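Fibronectin type III domain-containing protein (Simiduia agarivorans, PDB 6P2K) probably hydrolyses the beta-1,4-glucan backbone of xyloglucan or related glucans, through its family 74 glycoside hydrolase module of seven-bladed beta-propellers. Local coordinates at residues K108-R122 / D163-N177. Sequence-based numbering, arbitrary orientation.
Sequences KPGNANHIIAAPGWR and DRNVYSVVFDQSNAN
The amide of Asn165 lies flat on one face of the Trp121 indole, the two planes only 9° apart, and Asn165 CB sits over the six-membered ring, 3.6 Å from Trp121 CH2. Asp163 OD2 comes to the edge of that indole near CZ2, its OD1 taking Asn165 N in an Asx turn and bonding Asn184, while Trp121 CZ3 stands over one face of the Arg164 guanidinium, ring and guanidinium turned 53° against each other. A chi1 of -165° turns the Asn165 amide away from its own N and lays it on the indole, where it is held at both its oxygen and its nitrogen: OD1 accepts from Trp121 N at 3.1 Å, met from above the carbonyl plane, and ND2 gives an in-plane bond of 2.9 Å to a lone pair of Arg122 O. A water links Arg122 O with Tyr167 OH, which also bonds Lys212, and Val166 N bonds to Pro119 O. At the other end, the Phe171 ring carries Lys108 CA over one face, a CH-pi contact 3.8 Å from the centroid; His114 CD2 lies at its edge, and Pro109 CD packs against Phe171 CD2. The extended Lys108 chain runs past Ala176 to bond Asn177 OD1 through NZ at 3.0 Å. Between these ends Ala118 CB meets Val166 CG1 and Val169 CG2, and Ile116 CD1 reaches Phe171 CZ. Strands 114-119 and 166-171, nearly antiparallel, thus face each other through side chains from two successive four-stranded sheets, as neighbouring propeller blades do. With only an alanine at Trp121, the Asn165 amide is likely to lose the surface it stacks on, and Asp125 its indole donor. Most polar bonds lie at the Trp121 end, near zinc ligand Asp124, where Arg164 is also salt-bridged to Glu133; a single lysine–asparagine bond marks the other end, and apolar packing fills the middle.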
ATOM      1  N   LYS B 108      19.262  44.603 -51.542  1.00 57.35           N
ATOM      2  CA  LYS B 108      18.816  44.636 -52.929  1.00 58.99           C
ATOM      3  C   LYS B 108      19.295  43.383 -53.656  1.00 60.03           C
ATOM      4  O   LYS B 108      20.464  43.007 -53.521  1.00 60.85           O
ATOM      5  CB  LYS B 108      19.340  45.886 -53.628  1.00 60.85           C
ATOM      6  CG  LYS B 108      18.980  45.990 -55.101  1.00 65.43           C
ATOM      7  CD  LYS B 108      19.286  47.382 -55.635  1.00 66.63           C
ATOM      8  CE  LYS B 108      19.328  47.403 -57.153  1.00 71.16           C
ATOM      9  NZ  LYS B 108      19.709  48.747 -57.678  1.00 71.04           N
ATOM     10  N   PRO B 109      18.430  42.708 -54.410  1.00 59.07           N
ATOM     11  CA  PRO B 109      18.871  41.522 -55.154  1.00 59.26           C
ATOM     12  C   PRO B 109      19.919  41.888 -56.195  1.00 62.22           C
ATOM     13  O   PRO B 109      19.734  42.809 -56.992  1.00 65.40           O
ATOM     14  CB  PRO B 109      17.579  41.010 -55.804  1.00 61.32           C
ATOM     15  CG  PRO B 109      16.476  41.589 -54.969  1.00 60.14           C
ATOM     16  CD  PRO B 109      16.981  42.931 -54.533  1.00 59.80           C
ATOM     17  N   GLY B 110      21.032  41.157 -56.177  1.00 62.15           N
ATOM     18  CA  GLY B 110      22.125  41.397 -57.090  1.00 65.84           C
ATOM     19  C   GLY B 110      23.148  42.408 -56.619  1.00 66.82           C
ATOM     20  O   GLY B 110      24.244  42.468 -57.191  1.00 68.31           O
ATOM     21  N   ASN B 111      22.833  43.201 -55.593  1.00 66.79           N
ATOM     22  CA  ASN B 111      23.758  44.223 -55.098  1.00 68.63           C
ATOM     23  C   ASN B 111      23.511  44.379 -53.596  1.00 64.77           C
ATOM     24  O   ASN B 111      22.655  45.158 -53.172  1.00 62.66           O
ATOM     25  CB  ASN B 111      23.579  45.540 -55.841  1.00 72.43           C
ATOM     26  CG  ASN B 111      24.448  46.650 -55.281  1.00 74.06           C
ATOM     27  OD1 ASN B 111      25.532  46.400 -54.754  1.00 73.32           O
ATOM     28  ND2 ASN B 111      23.974  47.886 -55.394  1.00 75.47           N
ATOM     29  N   ALA B 112      24.280  43.632 -52.802  1.00 63.35           N
ATOM     30  CA  ALA B 112      24.136  43.673 -51.351  1.00 62.31           C
ATOM     31  C   ALA B 112      24.699  44.946 -50.733  1.00 62.21           C
ATOM     32  O   ALA B 112      24.664  45.081 -49.504  1.00 59.94           O
ATOM     33  CB  ALA B 112      24.804  42.449 -50.721  1.00 62.48           C
ATOM     34  N   ASN B 113      25.227  45.868 -51.537  1.00 62.66           N
ATOM     35  CA  ASN B 113      25.650  47.158 -51.010  1.00 63.29           C
ATOM     36  C   ASN B 113      24.488  48.129 -50.870  1.00 63.49           C
ATOM     37  O   ASN B 113      24.619  49.136 -50.165  1.00 63.88           O
ATOM     38  CB  ASN B 113      26.736  47.767 -51.899  1.00 64.69           C
ATOM     39  CG  ASN B 113      28.082  47.098 -51.710  1.00 64.64           C
ATOM     40  OD1 ASN B 113      28.431  46.681 -50.606  1.00 63.99           O
ATOM     41  ND2 ASN B 113      28.848  46.992 -52.790  1.00 67.20           N
ATOM     42  N   HIS B 114      23.361  47.853 -51.522  1.00 62.39           N
ATOM     43  CA  HIS B 114      22.143  48.632 -51.333  1.00 63.55           C
ATOM     44  C   HIS B 114      21.334  47.972 -50.224  1.00 59.11           C
ATOM     45  O   HIS B 114      20.810  46.867 -50.401  1.00 53.00           O
ATOM     46  CB  HIS B 114      21.342  48.725 -52.627  1.00 69.94           C
ATOM     47  CG  HIS B 114      20.288  49.789 -52.605  1.00 75.14           C
ATOM     48  ND1 HIS B 114      20.279  50.846 -53.488  1.00 78.62           N
ATOM     49  CD2 HIS B 114      19.210  49.959 -51.802  1.00 73.50           C
ATOM     50  CE1 HIS B 114      19.240  51.622 -53.232  1.00 79.72           C
ATOM     51  NE2 HIS B 114      18.576  51.107 -52.213  1.00 76.98           N
ATOM     52  N   ILE B 115      21.246  48.642 -49.077  1.00 58.99           N
ATOM     53  CA  ILE B 115      20.554  48.114 -47.909  1.00 54.68           C
ATOM     54  C   ILE B 115      19.487  49.109 -47.478  1.00 53.72           C
ATOM     55  O   ILE B 115      19.640  50.324 -47.634  1.00 56.71           O
ATOM     56  CB  ILE B 115      21.524  47.828 -46.741  1.00 48.36           C
ATOM     57  CG1 ILE B 115      22.820  47.206 -47.258  1.00 54.36           C
ATOM     58  CG2 ILE B 115      20.877  46.912 -45.715  1.00 45.41           C
ATOM     59  CD1 ILE B 115      23.999  47.411 -46.339  1.00 50.69           C
ATOM     60  N   ILE B 116      18.398  48.580 -46.932  1.00 52.41           N
ATOM     61  CA  ILE B 116      17.339  49.382 -46.336  1.00 52.28           C
ATOM     62  C   ILE B 116      17.162  48.925 -44.895  1.00 46.71           C
ATOM     63  O   ILE B 116      16.978  47.730 -44.635  1.00 44.55           O
ATOM     64  CB  ILE B 116      16.018  49.257 -47.118  1.00 53.28           C
ATOM     65  CG1 ILE B 116      16.150  49.900 -48.500  1.00 53.79           C
ATOM     66  CG2 ILE B 116      14.875  49.881 -46.340  1.00 51.51           C
ATOM     67  CD1 ILE B 116      14.916  49.759 -49.359  1.00 55.10           C
ATOM     68  N   ALA B 117      17.242  49.870 -43.963  1.00 52.62           N
ATOM     69  CA  ALA B 117      16.969  49.618 -42.554  1.00 51.11           C
ATOM     70  C   ALA B 117      15.748  50.434 -42.163  1.00 50.01           C
ATOM     71  O   ALA B 117      15.741  51.659 -42.320  1.00 47.97           O
ATOM     72  CB  ALA B 117      18.171  49.972 -41.677  1.00 44.34           C
ATOM     73  N   ALA B 118      14.719  49.757 -41.663  1.00 50.08           N
ATOM     74  CA  ALA B 118      13.448  50.404 -41.400  1.00 51.64           C
ATOM     75  C   ALA B 118      13.207  50.532 -39.906  1.00 48.01           C
ATOM     76  O   ALA B 118      13.324  49.538 -39.177  1.00 46.69           O
ATOM     77  CB  ALA B 118      12.304  49.614 -42.045  1.00 51.88           C
ATOM     78  N   PRO B 119      12.896  51.731 -39.417  1.00 48.28           N
ATOM     79  CA  PRO B 119      12.509  51.881 -38.010  1.00 46.67           C
ATOM     80  C   PRO B 119      11.337  50.979 -37.656  1.00 45.08           C
ATOM     81  O   PRO B 119      10.398  50.810 -38.436  1.00 47.90           O
ATOM     82  CB  PRO B 119      12.129  53.361 -37.910  1.00 49.36           C
ATOM     83  CG  PRO B 119      12.973  54.017 -38.941  1.00 49.30           C
ATOM     84  CD  PRO B 119      13.095  53.032 -40.076  1.00 48.49           C
ATOM     85  N   GLY B 120      11.397  50.395 -36.468  1.00 42.77           N
ATOM     86  CA  GLY B 120      10.332  49.510 -36.036  1.00 42.87           C
ATOM     87  C   GLY B 120      10.653  48.892 -34.695  1.00 42.46           C
ATOM     88  O   GLY B 120      11.773  48.992 -34.183  1.00 42.78           O
ATOM     89  N   TRP B 121       9.633  48.231 -34.135  1.00 41.31           N
ATOM     90  CA  TRP B 121       9.813  47.555 -32.846  1.00 38.17           C
ATOM     91  C   TRP B 121       8.840  46.399 -32.650  1.00 36.38           C
ATOM     92  O   TRP B 121       8.554  46.061 -31.497  1.00 36.22           O
ATOM     93  CB  TRP B 121       9.665  48.561 -31.704  1.00 41.84           C
ATOM     94  CG  TRP B 121       8.357  49.291 -31.741  1.00 42.97           C
ATOM     95  CD1 TRP B 121       7.203  48.931 -31.115  1.00 42.99           C
ATOM     96  CD2 TRP B 121       8.068  50.501 -32.453  1.00 45.64           C
ATOM     97  NE1 TRP B 121       6.212  49.845 -31.385  1.00 45.15           N
ATOM     98  CE2 TRP B 121       6.718  50.817 -32.206  1.00 47.46           C
ATOM     99  CE3 TRP B 121       8.819  51.348 -33.273  1.00 46.57           C
ATOM    100  CZ2 TRP B 121       6.104  51.945 -32.749  1.00 48.93           C
ATOM    101  CZ3 TRP B 121       8.208  52.466 -33.810  1.00 48.92           C
ATOM    102  CH2 TRP B 121       6.864  52.754 -33.544  1.00 49.77           C
ATOM    103  N   ARG B 122       8.311  45.797 -33.715  1.00 35.86           N
ATOM    104  CA  ARG B 122       7.432  44.618 -33.646  1.00 35.30           C
ATOM    105  C   ARG B 122       6.224  44.969 -32.780  1.00 35.60           C
ATOM    106  O   ARG B 122       5.618  46.033 -32.987  1.00 36.45           O
ATOM    107  CB  ARG B 122       8.250  43.423 -33.177  1.00 34.87           C
ATOM    108  CG  ARG B 122       9.389  43.069 -34.101  1.00 33.26           C
ATOM    109  CD  ARG B 122       9.922  41.673 -33.828  1.00 34.22           C
ATOM    110  NE  ARG B 122      10.860  41.265 -34.867  1.00 36.24           N
ATOM    111  CZ  ARG B 122      10.564  40.425 -35.854  1.00 36.51           C
ATOM    112  NH1 ARG B 122       9.355  39.885 -35.933  1.00 32.43           N
ATOM    113  NH2 ARG B 122      11.484  40.121 -36.762  1.00 37.39           N
ATOM    114  N   ASP B 163       1.317  56.625 -36.047  1.00 63.88           N
ATOM    115  CA  ASP B 163       2.251  55.557 -35.704  1.00 58.78           C
ATOM    116  C   ASP B 163       3.085  55.166 -36.918  1.00 55.27           C
ATOM    117  O   ASP B 163       2.543  54.887 -37.994  1.00 55.90           O
ATOM    118  CB  ASP B 163       1.482  54.354 -35.159  1.00 59.18           C
ATOM    119  CG  ASP B 163       2.392  53.245 -34.666  1.00 57.01           C
ATOM    120  OD1 ASP B 163       3.127  52.658 -35.487  1.00 54.80           O
ATOM    121  OD2 ASP B 163       2.381  52.971 -33.446  1.00 55.28           O
ATOM    122  N   ARG B 164       4.404  55.117 -36.729  1.00 56.64           N
ATOM    123  CA  ARG B 164       5.365  54.974 -37.816  1.00 57.33           C
ATOM    124  C   ARG B 164       6.007  53.594 -37.868  1.00 54.87           C
ATOM    125  O   ARG B 164       6.947  53.392 -38.641  1.00 50.37           O
ATOM    126  CB  ARG B 164       6.449  56.044 -37.687  1.00 58.73           C
ATOM    127  CG  ARG B 164       7.403  55.768 -36.544  1.00 53.35           C
ATOM    128  CD  ARG B 164       8.008  57.027 -35.956  1.00 55.31           C
ATOM    129  NE  ARG B 164       8.545  56.767 -34.622  1.00 57.28           N
ATOM    130  CZ  ARG B 164       9.727  56.201 -34.388  1.00 55.87           C
ATOM    131  NH1 ARG B 164      10.501  55.836 -35.403  1.00 56.48           N
ATOM    132  NH2 ARG B 164      10.135  55.996 -33.143  1.00 54.58           N
ATOM    133  N   ASN B 165       5.520  52.644 -37.071  1.00 52.41           N
ATOM    134  CA  ASN B 165       6.123  51.318 -36.999  1.00 47.98           C
ATOM    135  C   ASN B 165       6.103  50.639 -38.363  1.00 48.57           C
ATOM    136  O   ASN B 165       5.041  50.481 -38.971  1.00 52.45           O
ATOM    137  CB  ASN B 165       5.375  50.473 -35.968  1.00 47.27           C
ATOM    138  CG  ASN B 165       6.131  49.221 -35.568  1.00 46.17           C
ATOM    139  OD1 ASN B 165       7.250  48.983 -36.018  1.00 40.17           O
ATOM    140  ND2 ASN B 165       5.518  48.412 -34.712  1.00 44.43           N
ATOM    141  N   VAL B 166       7.280  50.249 -38.850  1.00 46.15           N
ATOM    142  CA  VAL B 166       7.412  49.497 -40.092  1.00 47.02           C
ATOM    143  C   VAL B 166       7.615  48.031 -39.744  1.00 46.44           C
ATOM    144  O   VAL B 166       8.448  47.695 -38.891  1.00 45.07           O
ATOM    145  CB  VAL B 166       8.573  50.023 -40.954  1.00 49.53           C
ATOM    146  CG1 VAL B 166       8.742  49.158 -42.195  1.00 50.19           C
ATOM    147  CG2 VAL B 166       8.331  51.472 -41.340  1.00 48.59           C
ATOM    148  N   TYR B 167       6.858  47.154 -40.400  1.00 45.44           N
ATOM    149  CA  TYR B 167       6.886  45.731 -40.093  1.00 41.55           C
ATOM    150  C   TYR B 167       7.719  44.916 -41.073  1.00 40.56           C
ATOM    151  O   TYR B 167       8.434  44.003 -40.650  1.00 39.28           O
ATOM    152  CB  TYR B 167       5.458  45.180 -40.039  1.00 40.11           C
ATOM    153  CG  TYR B 167       4.651  45.753 -38.897  1.00 42.21           C
ATOM    154  CD1 TYR B 167       4.909  45.380 -37.583  1.00 40.96           C
ATOM    155  CD2 TYR B 167       3.635  46.674 -39.128  1.00 44.92           C
ATOM    156  CE1 TYR B 167       4.176  45.904 -36.534  1.00 42.24           C
ATOM    157  CE2 TYR B 167       2.895  47.203 -38.084  1.00 43.39           C
ATOM    158  CZ  TYR B 167       3.170  46.816 -36.791  1.00 41.79           C
ATOM    159  OH  TYR B 167       2.440  47.338 -35.748  1.00 43.88           O
ATOM    160  N   SER B 168       7.661  45.216 -42.370  1.00 41.51           N
ATOM    161  CA  SER B 168       8.457  44.461 -43.328  1.00 44.77           C
ATOM    162  C   SER B 168       8.857  45.344 -44.502  1.00 46.67           C
ATOM    163  O   SER B 168       8.225  46.364 -44.794  1.00 48.06           O
ATOM    164  CB  SER B 168       7.714  43.211 -43.824  1.00 45.75           C
ATOM    165  OG  SER B 168       6.322  43.443 -43.932  1.00 47.47           O
ATOM    166  N   VAL B 169       9.935  44.929 -45.166  1.00 45.51           N
ATOM    167  CA  VAL B 169      10.493  45.593 -46.339  1.00 49.18           C
ATOM    168  C   VAL B 169      10.937  44.496 -47.295  1.00 51.34           C
ATOM    169  O   VAL B 169      11.809  43.691 -46.951  1.00 49.99           O
ATOM    170  CB  VAL B 169      11.682  46.505 -45.983  1.00 47.92           C
ATOM    171  CG1 VAL B 169      12.397  46.966 -47.243  1.00 48.76           C
ATOM    172  CG2 VAL B 169      11.224  47.696 -45.153  1.00 48.53           C
ATOM    173  N   VAL B 170      10.343  44.448 -48.487  1.00 52.12           N
ATOM    174  CA  VAL B 170      10.546  43.332 -49.403  1.00 53.90           C
ATOM    175  C   VAL B 170      10.816  43.857 -50.808  1.00 58.65           C
ATOM    176  O   VAL B 170      10.045  44.669 -51.334  1.00 59.69           O
ATOM    177  CB  VAL B 170       9.340  42.372 -49.402  1.00 55.33           C
ATOM    178  CG1 VAL B 170       8.044  43.137 -49.632  1.00 57.10           C
ATOM    179  CG2 VAL B 170       9.526  41.279 -50.445  1.00 55.13           C
ATOM    180  N   PHE B 171      11.904  43.384 -51.412  1.00 58.79           N
ATOM    181  CA  PHE B 171      12.252  43.717 -52.784  1.00 60.49           C
ATOM    182  C   PHE B 171      11.523  42.806 -53.771  1.00 61.22           C
ATOM    183  O   PHE B 171      11.025  41.732 -53.421  1.00 61.93           O
ATOM    184  CB  PHE B 171      13.759  43.589 -53.007  1.00 57.19           C
ATOM    185  CG  PHE B 171      14.555  44.747 -52.486  1.00 55.89           C
ATOM    186  CD1 PHE B 171      14.833  44.862 -51.135  1.00 51.52           C
ATOM    187  CD2 PHE B 171      15.043  45.714 -53.352  1.00 57.96           C
ATOM    188  CE1 PHE B 171      15.573  45.925 -50.654  1.00 51.44           C
ATOM    189  CE2 PHE B 171      15.784  46.779 -52.877  1.00 56.95           C
ATOM    190  CZ  PHE B 171      16.049  46.885 -51.526  1.00 54.47           C
ATOM    191  N   ASP B 172      11.479  43.252 -55.025  1.00 60.56           N
ATOM    192  CA  ASP B 172      10.987  42.444 -56.135  1.00 60.35           C
ATOM    193  C   ASP B 172      12.178  41.697 -56.726  1.00 59.09           C
ATOM    194  O   ASP B 172      13.074  42.311 -57.314  1.00 60.36           O
ATOM    195  CB  ASP B 172      10.298  43.325 -57.177  1.00 66.26           C
ATOM    196  CG  ASP B 172       9.803  42.543 -58.393  1.00 68.58           C
ATOM    197  OD1 ASP B 172      10.033  41.319 -58.476  1.00 67.70           O
ATOM    198  OD2 ASP B 172       9.160  43.158 -59.270  1.00 73.35           O
ATOM    199  N   GLN B 173      12.182  40.371 -56.582  1.00 58.13           N
ATOM    200  CA  GLN B 173      13.303  39.572 -57.063  1.00 61.89           C
ATOM    201  C   GLN B 173      13.484  39.667 -58.573  1.00 65.12           C
ATOM    202  O   GLN B 173      14.587  39.413 -59.068  1.00 65.78           O
ATOM    203  CB  GLN B 173      13.120  38.107 -56.660  1.00 62.64           C
ATOM    204  CG  GLN B 173      13.116  37.862 -55.158  1.00 61.91           C
ATOM    205  CD  GLN B 173      14.449  38.168 -54.512  1.00 60.87           C
ATOM    206  OE1 GLN B 173      15.494  37.714 -54.977  1.00 64.78           O
ATOM    207  NE2 GLN B 173      14.422  38.945 -53.434  1.00 55.01           N
ATOM    208  N   SER B 174      12.436  40.028 -59.313  1.00 68.05           N
ATOM    209  CA  SER B 174      12.497  40.069 -60.769  1.00 73.30           C
ATOM    210  C   SER B 174      12.853  41.444 -61.325  1.00 75.82           C
ATOM    211  O   SER B 174      13.084  41.563 -62.534  1.00 78.42           O
ATOM    212  CB  SER B 174      11.162  39.597 -61.360  1.00 76.26           C
ATOM    213  OG  SER B 174      11.140  38.185 -61.492  1.00 77.87           O
ATOM    214  N   ASN B 175      12.884  42.480 -60.486  1.00 75.45           N
ATOM    215  CA  ASN B 175      13.462  43.771 -60.867  1.00 80.56           C
ATOM    216  C   ASN B 175      13.845  44.483 -59.577  1.00 75.16           C
ATOM    217  O   ASN B 175      12.970  44.983 -58.862  1.00 72.04           O
ATOM    218  CB  ASN B 175      12.495  44.604 -61.698  1.00 89.72           C
ATOM    219  CG  ASN B 175      13.128  45.892 -62.201  1.00 97.13           C
ATOM    220  OD1 ASN B 175      14.344  45.983 -62.362  1.00100.13           O
ATOM    221  ND2 ASN B 175      12.295  46.894 -62.458  1.00100.20           N
ATOM    222  N   ALA B 176      15.149  44.554 -59.308  1.00 72.72           N
ATOM    223  CA  ALA B 176      15.661  44.841 -57.973  1.00 71.03           C
ATOM    224  C   ALA B 176      15.404  46.265 -57.498  1.00 72.44           C
ATOM    225  O   ALA B 176      15.580  46.532 -56.306  1.00 72.10           O
ATOM    226  CB  ALA B 176      17.160  44.547 -57.932  1.00 70.90           C
ATOM    227  N   ASN B 177      15.009  47.182 -58.375  1.00 75.88           N
ATOM    228  CA  ASN B 177      14.749  48.549 -57.947  1.00 76.55           C
ATOM    229  C   ASN B 177      13.312  48.761 -57.491  1.00 70.37           C
ATOM    230  O   ASN B 177      12.949  49.882 -57.124  1.00 71.49           O
ATOM    231  CB  ASN B 177      15.106  49.526 -59.072  1.00 82.37           C
ATOM    232  CG  ASN B 177      16.595  49.546 -59.360  1.00 84.87           C
ATOM    233  OD1 ASN B 177      17.363  50.228 -58.681  1.00 86.42           O
ATOM    234  ND2 ASN B 177      17.006  48.807 -60.383  1.00 85.31           N
TER
HETATM  235  O   HOH W   1      11.229  47.698 -39.010  1.00 41.59           O
HETATM  236  O   HOH W   2       8.576  46.132 -36.547  1.00 32.34           O
HETATM  237  O   HOH W   3       3.211  46.562 -33.096  1.00 42.26           O